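PDB 2CX0: PUA domain-containing protein from Aeropyrum pernix, which has not been assigned a firm function but probably binds RNA through its PUA domain, and may act in translation initiation. Local coordinates for residues A[77-82]-A[167-172]; A[92-97]-A[130-135]. One frame throughout, in Å; residues are numbered along the deposited sequence.

Interaction 1 of 2, residues A[77-82]-A[167-172]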
ATOM      1  N   TYR A  77       0.209   5.023  -4.386  1.00 11.26           N
ATOM      2  CA  TYR A  77       0.422   3.753  -3.705  1.00 11.57           C
ATOM      3  C   TYR A  77      -0.887   2.960  -3.524  1.00 14.44           C
ATOM      4  O   TYR A  77      -1.986   3.503  -3.546  1.00 14.52           O
ATOM      5  CB  TYR A  77       0.949   3.984  -2.267  1.00 12.39           C
ATOM      6  CG  TYR A  77       2.319   4.556  -2.162  1.00 11.02           C
ATOM      7  CD1 TYR A  77       3.397   3.743  -1.813  1.00 14.87           C
ATOM      8  CD2 TYR A  77       2.535   5.915  -2.441  1.00 11.51           C
ATOM      9  CE1 TYR A  77       4.704   4.282  -1.741  1.00 14.24           C
ATOM     10  CE2 TYR A  77       3.857   6.478  -2.381  1.00 12.23           C
ATOM     11  CZ  TYR A  77       4.905   5.640  -2.032  1.00 15.25           C
ATOM     12  OH  TYR A  77       6.179   6.127  -2.010  1.00 15.24           O
ATOM     13  N   PRO A  78      -0.768   1.650  -3.390  1.00 14.57           N
ATOM     14  CA  PRO A  78      -1.963   0.824  -3.187  1.00  8.56           C
ATOM     15  C   PRO A  78      -2.245   0.746  -1.670  1.00 15.25           C
ATOM     16  O   PRO A  78      -1.309   0.756  -0.816  1.00 12.47           O
ATOM     17  CB  PRO A  78      -1.542  -0.581  -3.657  1.00  9.18           C
ATOM     18  CG  PRO A  78       0.067  -0.552  -3.350  1.00 13.43           C
ATOM     19  CD  PRO A  78       0.474   0.894  -3.613  1.00 12.27           C
ATOM     20  N   THR A  79      -3.534   0.589  -1.340  1.00 10.21           N
ATOM     21  CA  THR A  79      -3.913   0.324   0.015  1.00 12.90           C
ATOM     22  C   THR A  79      -3.709  -1.187   0.194  1.00 13.36           C
ATOM     23  O   THR A  79      -3.527  -1.967  -0.789  1.00 12.10           O
ATOM     24  CB  THR A  79      -5.410   0.527   0.218  1.00 12.47           C
ATOM     25  OG1 THR A  79      -6.128  -0.244  -0.809  1.00 10.80           O
ATOM     26  CG2 THR A  79      -5.729   2.082   0.149  1.00 11.36           C
ATOM     27  N   LEU A  80      -3.805  -1.625   1.446  1.00 11.73           N
ATOM     28  CA  LEU A  80      -3.718  -3.087   1.671  1.00 16.27           C
ATOM     29  C   LEU A  80      -4.963  -3.750   1.074  1.00 15.56           C
ATOM     30  O   LEU A  80      -4.914  -4.922   0.667  1.00 12.03           O
ATOM     31  CB  LEU A  80      -3.624  -3.411   3.178  1.00 16.91           C
ATOM     32  CG  LEU A  80      -2.291  -2.922   3.771  1.00 15.11           C
ATOM     33  CD1 LEU A  80      -2.263  -3.467   5.198  1.00 14.63           C
ATOM     34  CD2 LEU A  80      -1.040  -3.480   3.010  1.00 17.01           C
ATOM     35  N   GLN A  81      -6.106  -3.038   1.065  1.00 13.62           N
ATOM     36  CA  GLN A  81      -7.346  -3.583   0.447  1.00 13.84           C
ATOM     37  C   GLN A  81      -7.108  -3.856  -1.058  1.00 15.03           C
ATOM     38  O   GLN A  81      -7.606  -4.852  -1.602  1.00 18.62           O
ATOM     39  CB  GLN A  81      -8.546  -2.602   0.610  1.00 11.87           C
ATOM     40  CG  GLN A  81      -9.070  -2.499   2.082  1.00 13.08           C
ATOM     41  CD  GLN A  81      -8.208  -1.648   3.019  1.00 16.14           C
ATOM     42  OE1 GLN A  81      -7.238  -0.992   2.571  1.00 10.70           O
ATOM     43  NE2 GLN A  81      -8.571  -1.635   4.325  1.00 16.28           N
ATOM     44  N   CYS A  82      -6.342  -2.974  -1.714  1.00 12.95           N
ATOM     45  CA  CYS A  82      -6.007  -3.154  -3.114  1.00 12.84           C
ATOM     46  C   CYS A  82      -5.176  -4.447  -3.271  1.00 15.33           C
ATOM     47  O   CYS A  82      -5.360  -5.288  -4.210  1.00 14.99           O
ATOM     48  CB  CYS A  82      -5.181  -1.956  -3.606  1.00 15.93           C
ATOM     49  SG  CYS A  82      -4.575  -2.141  -5.315  1.00 19.51           S
ATOM     50  N   ARG A 167       8.004   2.609   6.151  1.00 10.27           N
ATOM     51  CA  ARG A 167       6.555   2.479   6.185  1.00 14.27           C
ATOM     52  C   ARG A 167       5.796   3.664   5.513  1.00 16.37           C
ATOM     53  O   ARG A 167       6.144   4.827   5.736  1.00 14.48           O
ATOM     54  CB  ARG A 167       6.091   2.345   7.678  1.00 13.96           C
ATOM     55  CG  ARG A 167       4.556   2.494   7.829  1.00 12.17           C
ATOM     56  CD  ARG A 167       4.172   3.158   9.170  1.00 11.65           C
ATOM     57  NE  ARG A 167       4.580   4.575   9.186  1.00 16.09           N
ATOM     58  CZ  ARG A 167       5.557   5.087   9.924  1.00 17.83           C
ATOM     59  NH1 ARG A 167       6.258   4.327  10.743  1.00 19.54           N
ATOM     60  NH2 ARG A 167       5.854   6.373   9.804  1.00 23.92           N
ATOM     61  N   VAL A 168       4.830   3.374   4.637  1.00 12.03           N
ATOM     62  CA  VAL A 168       3.971   4.434   4.084  1.00 11.59           C
ATOM     63  C   VAL A 168       2.513   4.186   4.578  1.00 11.09           C
ATOM     64  O   VAL A 168       1.820   5.081   5.062  1.00 11.02           O
ATOM     65  CB  VAL A 168       4.022   4.434   2.568  1.00 11.99           C
ATOM     66  CG1 VAL A 168       2.848   5.298   1.948  1.00 14.12           C
ATOM     67  CG2 VAL A 168       5.427   4.987   2.143  1.00 12.93           C
ATOM     68  N   HIS A 169       2.055   2.947   4.473  1.00  9.92           N
ATOM     69  CA  HIS A 169       0.696   2.578   4.885  1.00  9.91           C
ATOM     70  C   HIS A 169       0.747   1.171   5.494  1.00 13.16           C
ATOM     71  O   HIS A 169       1.460   0.268   4.970  1.00 13.41           O
ATOM     72  CB  HIS A 169      -0.249   2.613   3.672  1.00  9.34           C
ATOM     73  CG  HIS A 169      -1.546   1.895   3.888  1.00 13.62           C
ATOM     74  ND1 HIS A 169      -1.974   0.853   3.089  1.00 18.31           N
ATOM     75  CD2 HIS A 169      -2.551   2.136   4.762  1.00  7.69           C
ATOM     76  CE1 HIS A 169      -3.204   0.484   3.467  1.00  9.66           C
ATOM     77  NE2 HIS A 169      -3.570   1.252   4.481  1.00 16.58           N
ATOM     78  N   ARG A 170      -0.002   0.955   6.592  1.00 11.91           N
ATOM     79  CA  ARG A 170       0.082  -0.348   7.234  1.00  9.22           C
ATOM     80  C   ARG A 170      -1.230  -0.788   7.869  1.00 13.39           C
ATOM     81  O   ARG A 170      -2.120   0.025   8.091  1.00 10.75           O
ATOM     82  CB  ARG A 170       1.201  -0.356   8.296  1.00 10.24           C
ATOM     83  CG  ARG A 170       1.039   0.741   9.394  1.00  7.95           C
ATOM     84  CD  ARG A 170       0.095   0.343  10.544  1.00  8.87           C
ATOM     85  NE  ARG A 170       0.082   1.455  11.528  1.00  9.54           N
ATOM     86  CZ  ARG A 170      -0.655   1.476  12.640  1.00 15.44           C
ATOM     87  NH1 ARG A 170      -1.434   0.426  12.947  1.00 12.14           N
ATOM     88  NH2 ARG A 170      -0.645   2.586  13.404  1.00 11.23           N
ATOM     89  N   LEU A 171      -1.334  -2.094   8.118  1.00 10.28           N
ATOM     90  CA  LEU A 171      -2.543  -2.690   8.706  1.00  9.79           C
ATOM     91  C   LEU A 171      -2.988  -1.956  10.003  1.00 12.35           C
ATOM     92  O   LEU A 171      -2.206  -1.883  10.962  1.00 11.62           O
ATOM     93  CB  LEU A 171      -2.220  -4.143   9.056  1.00 14.04           C
ATOM     94  CG  LEU A 171      -3.447  -5.057   8.890  1.00 26.93           C
ATOM     95  CD1 LEU A 171      -3.088  -6.573   8.947  1.00 27.39           C
ATOM     96  CD2 LEU A 171      -4.411  -4.635   9.923  1.00 22.40           C
ATOM     97  N   GLY A 172      -4.208  -1.410  10.016  1.00 11.03           N
ATOM     98  CA  GLY A 172      -4.662  -0.738  11.228  1.00 12.73           C
ATOM     99  C   GLY A 172      -4.392   0.763  11.342  1.00 12.82           C
ATOM    100  O   GLY A 172      -4.743   1.362  12.365  1.00 10.97           O
TER
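The imidazole of His-169 meets the turn from strand 76-78 into helix 80-86 with its CE1 corner. CE1 packs 3.5 Å from Leu-80 CG and 3.5 Å from Thr-79 CA; Leu-80 N faces the ring edge in the imidazole plane, though its modelled 3.0 Å from CE1 is unusually short for a carbon and so doubtful in detail. With CG anti to the backbone N (chi1 164°), the His-169 ring extends across to this turn, while Leu-175 of helix 174-183 also touches it. Beyond the imidazole, Leu-80 sends CD1 against the next part of the chain, 3.4 Å from Leu-171 N and 3.9 Å from Leu-171 CB. On the Tyr-77 side, Val-168 sets CG1 over the centre of the phenol ring in a CH-pi contact, 4.1 Å from the centroid. The contact thus joins the last strand of the antiparallel pre-PUA sheet to strand 163-170 of the PUA domain, where Val-168 and His-169 form a classic beta bulge facing Val-142. Cutting the His-169 side chain back to an alanine is likely to open a gap against Leu-80 and Thr-79 at the helix start. Thr-79 is the N-cap of that helix: its OG1 accepts from Cys-82 N at 2.9 Å and also bonds to Pro-66 O. The phenol OH of Tyr-77 is held by Asp-73 and Arg-75.

Interaction 2 of 2, residues A[92-97]-A[130-135]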
ATOM      1  N   LYS A  92       6.710  -4.430  -7.966  1.00 12.73           N
ATOM      2  CA  LYS A  92       8.084  -4.807  -8.393  1.00 12.18           C
ATOM      3  C   LYS A  92       8.673  -5.839  -7.405  1.00 21.73           C
ATOM      4  O   LYS A  92       9.485  -6.692  -7.768  1.00 25.12           O
ATOM      5  CB  LYS A  92       8.932  -3.569  -8.413  1.00 11.47           C
ATOM      6  CG  LYS A  92       8.574  -2.680  -9.603  1.00 15.85           C
ATOM      7  CD  LYS A  92       9.593  -1.570  -9.753  1.00 19.08           C
ATOM      8  CE  LYS A  92       9.278  -0.676 -10.952  1.00 35.75           C
ATOM      9  NZ  LYS A  92       9.872  -1.154 -12.240  1.00 39.27           N
ATOM     10  N   GLY A  93       8.278  -5.744  -6.141  1.00 23.64           N
ATOM     11  CA  GLY A  93       8.786  -6.720  -5.198  1.00 24.30           C
ATOM     12  C   GLY A  93       8.019  -6.789  -3.887  1.00 18.63           C
ATOM     13  O   GLY A  93       7.175  -5.931  -3.587  1.00 15.58           O
ATOM     14  N   VAL A  94       8.269  -7.844  -3.137  1.00 11.45           N
ATOM     15  CA  VAL A  94       7.670  -7.956  -1.830  1.00 15.97           C
ATOM     16  C   VAL A  94       8.790  -8.517  -0.926  1.00 14.66           C
ATOM     17  O   VAL A  94       9.723  -9.175  -1.425  1.00 14.63           O
ATOM     18  CB  VAL A  94       6.448  -8.897  -1.780  1.00 25.60           C
ATOM     19  CG1 VAL A  94       5.257  -8.318  -2.583  1.00 14.39           C
ATOM     20  CG2 VAL A  94       6.861 -10.232  -2.177  1.00 21.14           C
ATOM     21  N   VAL A  95       8.658  -8.256   0.383  1.00 13.04           N
ATOM     22  CA  VAL A  95       9.631  -8.700   1.380  1.00 11.21           C
ATOM     23  C   VAL A  95       8.840  -9.497   2.368  1.00 14.53           C
ATOM     24  O   VAL A  95       7.791  -9.025   2.849  1.00 12.41           O
ATOM     25  CB  VAL A  95      10.272  -7.468   2.083  1.00 13.68           C
ATOM     26  CG1 VAL A  95      11.186  -7.915   3.204  1.00 14.65           C
ATOM     27  CG2 VAL A  95      11.071  -6.624   1.031  1.00 17.95           C
ATOM     28  N   LEU A  96       9.307 -10.708   2.663  1.00 11.01           N
ATOM     29  CA  LEU A  96       8.620 -11.574   3.594  1.00 11.39           C
ATOM     30  C   LEU A  96       9.250 -11.346   4.942  1.00  8.09           C
ATOM     31  O   LEU A  96      10.480 -11.163   5.036  1.00 11.88           O
ATOM     32  CB  LEU A  96       8.801 -13.028   3.163  1.00 11.95           C
ATOM     33  CG  LEU A  96       8.388 -13.294   1.714  1.00 20.98           C
ATOM     34  CD1 LEU A  96       8.623 -14.779   1.375  1.00 18.98           C
ATOM     35  CD2 LEU A  96       6.918 -12.894   1.528  1.00 22.01           C
ATOM     36  N   VAL A  97       8.420 -11.351   5.984  1.00 11.44           N
ATOM     37  CA  VAL A  97       8.904 -11.027   7.343  1.00  8.42           C
ATOM     38  C   VAL A  97       8.465 -12.067   8.359  1.00 12.76           C
ATOM     39  O   VAL A  97       7.470 -12.788   8.161  1.00 11.43           O
ATOM     40  CB  VAL A  97       8.411  -9.607   7.811  1.00 13.33           C
ATOM     41  CG1 VAL A  97       8.682  -8.553   6.731  1.00 12.78           C
ATOM     42  CG2 VAL A  97       6.811  -9.623   8.143  1.00  9.55           C
ATOM     43  N   ALA A 130       5.770  -4.228  -0.873  1.00  9.25           N
ATOM     44  CA  ALA A 130       4.867  -4.584   0.213  1.00 12.32           C
ATOM     45  C   ALA A 130       5.576  -5.569   1.124  1.00 13.32           C
ATOM     46  O   ALA A 130       6.358  -6.386   0.624  1.00 10.92           O
ATOM     47  CB  ALA A 130       3.555  -5.271  -0.315  1.00 10.06           C
ATOM     48  N   ALA A 131       5.296  -5.491   2.430  1.00  7.94           N
ATOM     49  CA  ALA A 131       5.865  -6.441   3.378  1.00  9.48           C
ATOM     50  C   ALA A 131       4.747  -7.426   3.753  1.00 11.84           C
ATOM     51  O   ALA A 131       3.667  -7.003   4.177  1.00 16.15           O
ATOM     52  CB  ALA A 131       6.359  -5.743   4.634  1.00 10.90           C
ATOM     53  N   LEU A 132       5.052  -8.731   3.674  1.00  9.27           N
ATOM     54  CA  LEU A 132       4.035  -9.754   3.965  1.00  7.59           C
ATOM     55  C   LEU A 132       4.520 -10.703   5.062  1.00  8.35           C
ATOM     56  O   LEU A 132       5.698 -11.135   5.085  1.00 14.07           O
ATOM     57  CB  LEU A 132       3.790 -10.668   2.734  1.00 10.49           C
ATOM     58  CG  LEU A 132       2.808 -10.192   1.656  1.00 14.56           C
ATOM     59  CD1 LEU A 132       3.173  -8.744   1.181  1.00 11.91           C
ATOM     60  CD2 LEU A 132       2.971 -11.195   0.435  1.00 17.55           C
ATOM     61  N   TYR A 133       3.609 -11.066   5.946  1.00 10.17           N
ATOM     62  CA  TYR A 133       3.973 -12.062   6.998  1.00 10.56           C
ATOM     63  C   TYR A 133       4.228 -13.345   6.184  1.00 14.80           C
ATOM     64  O   TYR A 133       3.339 -13.779   5.426  1.00 17.82           O
ATOM     65  CB  TYR A 133       2.770 -12.251   7.931  1.00 10.99           C
ATOM     66  CG  TYR A 133       2.969 -13.358   8.945  1.00 18.05           C
ATOM     67  CD1 TYR A 133       4.253 -13.674   9.431  1.00 13.78           C
ATOM     68  CD2 TYR A 133       1.879 -14.065   9.455  1.00 20.12           C
ATOM     69  CE1 TYR A 133       4.433 -14.694  10.431  1.00 19.21           C
ATOM     70  CE2 TYR A 133       2.043 -15.062  10.438  1.00 22.65           C
ATOM     71  CZ  TYR A 133       3.302 -15.367  10.917  1.00 24.67           C
ATOM     72  OH  TYR A 133       3.396 -16.350  11.880  1.00 23.62           O
ATOM     73  N   HIS A 134       5.402 -13.954   6.331  1.00 13.56           N
ATOM     74  CA  HIS A 134       5.753 -15.126   5.528  1.00 14.35           C
ATOM     75  C   HIS A 134       4.830 -16.344   5.615  1.00 14.54           C
ATOM     76  O   HIS A 134       4.517 -16.942   4.602  1.00 15.31           O
ATOM     77  CB  HIS A 134       7.178 -15.579   5.830  1.00 16.09           C
ATOM     78  CG  HIS A 134       7.293 -16.443   7.047  1.00 17.73           C
ATOM     79  ND1 HIS A 134       7.227 -17.822   6.986  1.00 20.34           N
ATOM     80  CD2 HIS A 134       7.384 -16.130   8.359  1.00 23.28           C
ATOM     81  CE1 HIS A 134       7.270 -18.315   8.212  1.00 20.60           C
ATOM     82  NE2 HIS A 134       7.366 -17.315   9.064  1.00 26.45           N
ATOM     83  N   GLU A 135       4.385 -16.658   6.809  1.00 17.32           N
ATOM     84  CA  GLU A 135       3.577 -17.882   7.046  1.00 21.99           C
ATOM     85  C   GLU A 135       2.228 -17.908   6.290  1.00 21.43           C
ATOM     86  O   GLU A 135       1.870 -18.919   5.680  1.00 23.01           O
ATOM     87  CB  GLU A 135       3.336 -18.047   8.583  1.00 21.22           C
ATOM     88  CG  GLU A 135       2.638 -19.342   9.055  1.00 28.07           C
ATOM     89  CD  GLU A 135       3.397 -20.595   8.602  1.00 40.75           C
ATOM     90  OE1 GLU A 135       4.648 -20.547   8.462  1.00 41.83           O
ATOM     91  OE2 GLU A 135       2.750 -21.640   8.374  1.00 46.27           O
TER
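Strand 93-97 and residues 130-133 of strand 128-133 pair in parallel inside the mixed sheet of the PUA domain, joined mainly by backbone hydrogen bonds, the N-to-C directions of these two segments differing by 32°. Strand 93-97 is an inner strand of this fold, flanked on its other edge by the antiparallel strand 116-121. The pairing starts loosely, with a weak bond from Ala-130 N to Gly-93 O, and then tightens. Val-95 N donates to Ala-130 O at 3.0 Å, Leu-132 N to Val-95 O at 2.9 Å, and Val-97 N to Leu-132 O at 2.9 Å. Val-95 therefore bonds to residues on both sides of Ala-131, its bridge partner, as a parallel register requires.

Val-94, Leu-96, Ala-130 and Leu-132 share one face. There the side chains of Leu-96 and Leu-132 cross at a slant, CD2 of Leu-96 resting 4.0 Å from CB of Leu-132, and Val-94 CG1 is 4.2 Å from Ala-130 CB. Val-95 and Ala-131 project from the other face, where Leu-111 touches both, and Leu-105 of helix 99-107 packs on Ala-131.

Past the strand end, His-134 N donates to Val-97 O in a nearly straight bond (173°). The His-134 side chain, about 4 Å from a bound sulfate ion, stands with CG between its backbone N and carbonyl carbon (chi1 83°). This torsion brings the CD2 edge of the imidazole alongside the bonded carbonyl, with Val-97 O in the ring plane, 3.3 Å from His-134 CD2.

Overall arrangement
Both interactions reach the mixed sheet of the PUA domain, with centres 13 Å apart and nearest atoms about 6 Å apart, so they do not touch. Interaction 1 is partly buried near the middle of the chain, where the pre-PUA part meets strand 163-170; side chains and a helix start do the work there. Interaction 2 lies within the PUA domain and is the more buried; repeated main-chain bonds hold it, with aliphatic groups on both faces, and at its far end His-134 lies near a bound sulfate, probably from the crystallisation liquor. Helix 80-86 of interaction 1 is followed in the chain, after a short loop, by strand 93-97 of interaction 2, which is nested in the loop that interaction 1 closes.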